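Local coordinates for copper homeostasis protein CutC (Streptococcus agalactiae, PDB 2BDQ), which probably takes part in copper homeostasis in the cytoplasm and is thought to bind copper ions, at residues Met60-Pro63 / Asn67-Tyr70; Asn101-Thr106 / Lys132-Lys137. One frame throughout, in Å; residues are numbered along the deposited sequence.

Interaction 1 of 2, residues Met60-Pro63 / Asn67-Tyr70; sequences MIRP and NFVY
Arg62 and Tyr70 meet within the loop that joins strand 56-60 to helix 72-87 of the TIM-type barrel, a beta-alpha connection that doubles back on itself so that Met60-Pro63 faces Asn67-Tyr70. Together with Pro63 they bury most of the surface here. The phenol of Tyr70 crosses the arginine side chain at about a right angle, and its OH comes to 3.4 Å from Arg62 CG. With CG anti to the backbone N (chi1 -171°) and the chain extended as far as NE, Arg62 runs past this hydroxyl and carries its guanidinium on to Phe68. There Phe68 CE1 lies over one face of the group, 3.6 Å from Arg62 NE, the two planes being 33° apart. The polar end is gripped by backbone carbonyls: NH2 bonds to Gly66 O and NH1 to Gly35 O, which ties the guanidinium to its own loop and to the one following strand 24-28. Pro63 adds an apolar touch, its CG 3.4 Å from Tyr70 CE2, and Met78 of helix 72-87 packs against both rings. No direct hydrogen bond spans the segments; waters do this work. One donates to Ile61 O and to Tyr70 OH. The other lies in the guanidinium plane, accepts from Arg62 NE at 2.7 Å, donates to Asn67 O and accepts from Tyr70 OH.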
loop_
_atom_site.group_PDB
_atom_site.type_symbol
_atom_site.label_atom_id
_atom_site.label_comp_id
_atom_site.label_asym_id
_atom_site.label_seq_id
_atom_site.Cartn_x
_atom_site.Cartn_y
_atom_site.Cartn_z
HETATM N N MSE A 60 5.777 -2.377 -8.757
HETATM C CA MSE A 60 4.455 -1.965 -9.211
HETATM C C MSE A 60 4.282 -0.453 -9.148
HETATM O O MSE A 60 4.563 0.182 -8.129
HETATM C CB MSE A 60 3.363 -2.626 -8.358
HETATM C CG MSE A 60 2.530 -3.655 -9.101
HETATM SE SE MSE A 60 1.335 -2.797 -10.366
HETATM C CE MSE A 60 -0.221 -3.917 -10.120
ATOM N N ILE A 61 3.826 0.118 -10.255
ATOM C CA ILE A 61 3.580 1.547 -10.335
ATOM C C ILE A 61 2.083 1.709 -10.604
ATOM O O ILE A 61 1.639 1.685 -11.755
ATOM C CB ILE A 61 4.365 2.211 -11.492
ATOM C CG1 ILE A 61 5.864 1.933 -11.349
ATOM C CG2 ILE A 61 4.074 3.708 -11.516
ATOM C CD1 ILE A 61 6.506 2.571 -10.127
ATOM N N ARG A 62 1.314 1.853 -9.529
ATOM C CA ARG A 62 -0.133 2.026 -9.605
ATOM C C ARG A 62 -0.520 2.848 -8.376
ATOM O O ARG A 62 -0.381 2.388 -7.248
ATOM C CB ARG A 62 -0.812 0.658 -9.588
ATOM C CG ARG A 62 -2.302 0.675 -9.868
ATOM C CD ARG A 62 -2.802 -0.757 -9.944
ATOM N NE ARG A 62 -4.238 -0.856 -10.162
ATOM C CZ ARG A 62 -4.975 -1.887 -9.762
ATOM N NH1 ARG A 62 -4.404 -2.900 -9.123
ATOM N NH2 ARG A 62 -6.280 -1.902 -9.991
ATOM N N PRO A 63 -1.021 4.078 -8.589
ATOM C CA PRO A 63 -1.440 5.043 -7.563
ATOM C C PRO A 63 -2.641 4.656 -6.701
ATOM O O PRO A 63 -2.899 5.286 -5.678
ATOM C CB PRO A 63 -1.706 6.299 -8.381
ATOM C CG PRO A 63 -2.341 5.717 -9.600
ATOM C CD PRO A 63 -1.433 4.545 -9.923
ATOM N N ASN A 67 -9.952 1.482 -11.682
ATOM C CA ASN A 67 -9.607 1.845 -13.060
ATOM C C ASN A 67 -8.138 1.997 -13.380
ATOM O O ASN A 67 -7.301 2.092 -12.496
ATOM C CB ASN A 67 -10.240 3.193 -13.427
ATOM C CG ASN A 67 -11.596 3.055 -14.045
ATOM O OD1 ASN A 67 -12.256 4.059 -14.332
ATOM N ND2 ASN A 67 -12.031 1.818 -14.265
ATOM N N PHE A 68 -7.870 2.071 -14.682
ATOM C CA PHE A 68 -6.540 2.294 -15.210
ATOM C C PHE A 68 -6.614 3.607 -16.002
ATOM O O PHE A 68 -5.759 3.899 -16.837
ATOM C CB PHE A 68 -6.100 1.129 -16.112
ATOM C CG PHE A 68 -6.009 -0.186 -15.391
ATOM C CD1 PHE A 68 -5.096 -0.362 -14.351
ATOM C CD2 PHE A 68 -6.885 -1.229 -15.702
ATOM C CE1 PHE A 68 -5.062 -1.555 -13.623
ATOM C CE2 PHE A 68 -6.857 -2.422 -14.980
ATOM C CZ PHE A 68 -5.948 -2.589 -13.937
ATOM N N VAL A 69 -7.654 4.393 -15.735
ATOM C CA VAL A 69 -7.831 5.684 -16.399
ATOM C C VAL A 69 -7.450 6.701 -15.338
ATOM O O VAL A 69 -8.271 7.068 -14.493
ATOM C CB VAL A 69 -9.302 5.922 -16.825
ATOM C CG1 VAL A 69 -9.393 7.160 -17.707
ATOM C CG2 VAL A 69 -9.837 4.710 -17.554
ATOM N N TYR A 70 -6.200 7.151 -15.380
ATOM C CA TYR A 70 -5.696 8.082 -14.383
ATOM C C TYR A 70 -5.794 9.555 -14.732
ATOM O O TYR A 70 -5.602 9.954 -15.880
ATOM C CB TYR A 70 -4.236 7.748 -14.053
ATOM C CG TYR A 70 -4.002 6.307 -13.666
ATOM C CD1 TYR A 70 -3.322 5.436 -14.520
ATOM C CD2 TYR A 70 -4.469 5.810 -12.452
ATOM C CE1 TYR A 70 -3.117 4.095 -14.168
ATOM C CE2 TYR A 70 -4.274 4.482 -12.090
ATOM C CZ TYR A 70 -3.603 3.627 -12.945
ATOM O OH TYR A 70 -3.449 2.308 -12.572
HETATM O O HOH W 1 -0.754 1.151 -13.348
HETATM O O HOH W 2 -5.289 1.437 -11.089
#

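Interaction 2 of 2, residues Asn101-Thr106 / Lys132-Lys137; sequences NNHIDT and KSDQKK
His103 and Asp134 meet at the surface of the TIM-type barrel, where the loop leading from strand 92-95 into helix 106-116 comes beside the start of helix 135-144, the helix that follows strand 121-123. The contact is small and rests on these two side chains. The imidazole and the carboxylate approach obliquely, their planes 43° apart, so they neither stack flat nor stand perpendicular. NE2 of His103 leads, 3.1 Å from Asp134 OD2 and 3.3 Å from Asp134 CG, while CD2 lies alongside Asp134 CB at 3.9 Å. Both side chains have CG anti to the carbonyl carbon, and for Asp134 (chi1 -54°) this sets the carboxylate toward the imidazole; although Asp134 stands at the N-cap of helix 135-144, its side chain makes no capping bond.

Each partner is also steadied from within its own segment. The carbonyl oxygen of Asn101 sits over the centre of the imidazole, 3.8 Å above its plane, and His103 ND1 gives a weak hydrogen bond to Asn101 OD1. That amide oxygen also bonds to Thr99 OG1, and the same hydroxyl pairs with the backbone N of His103, tying the histidine to its loop. A carboxylate beside the ring would probably favour a protonated imidazole. The next residue, Ile104, packs on Ser138, Gln141 and Leu142, which brings the loop against helix 135-144. Lys137 NZ reaches back to Ser133 O at 2.7 Å, in the carbonyl plane and on a lone pair. The other carboxylate oxygen, Asp134 OD1, receives Ser133 OG at 2.8 Å, from a position 42° out of the carboxylate plane.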
loop_
_atom_site.group_PDB
_atom_site.type_symbol
_atom_site.label_atom_id
_atom_site.label_comp_id
_atom_site.label_asym_id
_atom_site.label_seq_id
_atom_site.Cartn_x
_atom_site.Cartn_y
_atom_site.Cartn_z
ATOM N N ASN A 101 -12.062 4.410 -23.329
ATOM C CA ASN A 101 -12.561 3.416 -24.279
ATOM C C ASN A 101 -11.770 2.108 -24.223
ATOM O O ASN A 101 -11.794 1.312 -25.162
ATOM C CB ASN A 101 -12.566 3.995 -25.700
ATOM C CG ASN A 101 -11.343 4.840 -25.991
ATOM O OD1 ASN A 101 -10.338 4.348 -26.515
ATOM N ND2 ASN A 101 -11.418 6.127 -25.643
ATOM N N ASN A 102 -11.073 1.896 -23.109
ATOM C CA ASN A 102 -10.308 0.674 -22.885
ATOM C C ASN A 102 -9.188 0.393 -23.868
ATOM O O ASN A 102 -8.919 -0.763 -24.205
ATOM C CB ASN A 102 -11.260 -0.517 -22.862
ATOM C CG ASN A 102 -12.259 -0.425 -21.745
ATOM O OD1 ASN A 102 -13.393 -0.886 -21.873
ATOM N ND2 ASN A 102 -11.846 0.159 -20.630
ATOM N N HIS A 103 -8.539 1.447 -24.336
ATOM C CA HIS A 103 -7.423 1.300 -25.257
ATOM C C HIS A 103 -6.184 1.813 -24.558
ATOM O O HIS A 103 -6.278 2.531 -23.561
ATOM C CB HIS A 103 -7.687 2.092 -26.537
ATOM C CG HIS A 103 -8.659 1.422 -27.457
ATOM N ND1 HIS A 103 -9.536 2.123 -28.256
ATOM C CD2 HIS A 103 -8.900 0.111 -27.694
ATOM C CE1 HIS A 103 -10.280 1.272 -28.941
ATOM N NE2 HIS A 103 -9.915 0.044 -28.618
ATOM N N ILE A 104 -5.020 1.438 -25.064
ATOM C CA ILE A 104 -3.785 1.887 -24.454
ATOM C C ILE A 104 -3.639 3.394 -24.578
ATOM O O ILE A 104 -3.693 3.940 -25.676
ATOM C CB ILE A 104 -2.568 1.208 -25.102
ATOM C CG1 ILE A 104 -2.595 -0.288 -24.792
ATOM C CG2 ILE A 104 -1.284 1.842 -24.588
ATOM C CD1 ILE A 104 -1.418 -1.040 -25.323
ATOM N N ASP A 105 -3.462 4.064 -23.443
ATOM C CA ASP A 105 -3.301 5.508 -23.444
ATOM C C ASP A 105 -1.835 5.822 -23.729
ATOM O O ASP A 105 -1.044 6.033 -22.805
ATOM C CB ASP A 105 -3.709 6.096 -22.088
ATOM C CG ASP A 105 -3.774 7.616 -22.107
ATOM O OD1 ASP A 105 -3.085 8.224 -22.953
ATOM O OD2 ASP A 105 -4.500 8.203 -21.276
ATOM N N THR A 106 -1.484 5.840 -25.013
ATOM C CA THR A 106 -0.118 6.107 -25.456
ATOM C C THR A 106 0.427 7.455 -24.997
ATOM O O THR A 106 1.568 7.544 -24.566
ATOM C CB THR A 106 -0.008 6.047 -27.004
ATOM O OG1 THR A 106 -0.438 4.762 -27.470
ATOM C CG2 THR A 106 1.433 6.275 -27.445
ATOM N N LYS A 132 -10.687 -7.661 -27.180
ATOM C CA LYS A 132 -9.947 -8.723 -27.858
ATOM C C LYS A 132 -9.597 -8.436 -29.314
ATOM O O LYS A 132 -8.623 -8.979 -29.836
ATOM C CB LYS A 132 -10.710 -10.060 -27.761
ATOM C CG LYS A 132 -11.089 -10.473 -26.326
ATOM C CD LYS A 132 -9.886 -10.439 -25.364
ATOM C CE LYS A 132 -10.309 -10.536 -23.882
ATOM N NZ LYS A 132 -9.159 -10.405 -22.914
ATOM N N SER A 133 -10.377 -7.585 -29.973
ATOM C CA SER A 133 -10.099 -7.263 -31.365
ATOM C C SER A 133 -8.939 -6.281 -31.489
ATOM O O SER A 133 -8.183 -6.344 -32.456
ATOM C CB SER A 133 -11.346 -6.686 -32.046
ATOM O OG SER A 133 -11.722 -5.446 -31.474
ATOM N N ASP A 134 -8.792 -5.388 -30.508
ATOM C CA ASP A 134 -7.716 -4.389 -30.514
ATOM C C ASP A 134 -6.498 -4.862 -29.723
ATOM O O ASP A 134 -5.559 -4.104 -29.488
ATOM C CB ASP A 134 -8.205 -3.070 -29.908
ATOM C CG ASP A 134 -9.465 -2.552 -30.567
ATOM O OD1 ASP A 134 -10.527 -3.188 -30.402
ATOM O OD2 ASP A 134 -9.399 -1.508 -31.256
ATOM N N GLN A 135 -6.528 -6.125 -29.321
ATOM C CA GLN A 135 -5.462 -6.743 -28.542
ATOM C C GLN A 135 -4.118 -6.747 -29.274
ATOM O O GLN A 135 -3.101 -6.298 -28.739
ATOM C CB GLN A 135 -5.850 -8.187 -28.237
ATOM C CG GLN A 135 -5.398 -8.706 -26.906
ATOM C CD GLN A 135 -6.432 -8.482 -25.833
ATOM O OE1 GLN A 135 -6.799 -9.405 -25.113
ATOM N NE2 GLN A 135 -6.912 -7.249 -25.719
ATOM N N LYS A 136 -4.122 -7.280 -30.491
ATOM C CA LYS A 136 -2.906 -7.381 -31.286
ATOM C C LYS A 136 -2.256 -6.039 -31.605
ATOM O O LYS A 136 -1.029 -5.925 -31.598
ATOM C CB LYS A 136 -3.191 -8.171 -32.566
ATOM C CG LYS A 136 -3.341 -9.660 -32.309
ATOM C CD LYS A 136 -3.827 -10.419 -33.528
ATOM C CE LYS A 136 -3.946 -11.901 -33.216
ATOM N NZ LYS A 136 -4.676 -12.627 -34.289
ATOM N N LYS A 137 -3.069 -5.026 -31.878
ATOM C CA LYS A 137 -2.547 -3.697 -32.174
ATOM C C LYS A 137 -1.871 -3.148 -30.924
ATOM O O LYS A 137 -0.809 -2.521 -30.995
ATOM C CB LYS A 137 -3.680 -2.758 -32.589
ATOM C CG LYS A 137 -4.351 -3.146 -33.899
ATOM C CD LYS A 137 -5.875 -3.117 -33.774
ATOM C CE LYS A 137 -6.454 -4.487 -34.089
ATOM N NZ LYS A 137 -5.785 -5.563 -33.289
#

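Interactions 1 and 2 follow one another along the chain; interaction 1 lies within one loop, whereas interaction 2 joins a loop to the start of helix 135-144. Their centres are about 16 Å apart, and their nearest atoms, about 6 Å apart, do not touch. Interaction 1 is the more deeply set, about 12 Å from the centre of the chain against about 17 Å for interaction 2. The loop after strand 92-95 takes part in both neighbourhoods: Phe68 packs on Leu98 and Tyr70 on Ile97, while further along Asn101-Thr106 turns to helix 135-144. Ile97 also shares a backbone hydrogen bond with Asp105, linking the two ends of that loop. Neither contact includes a bound metal.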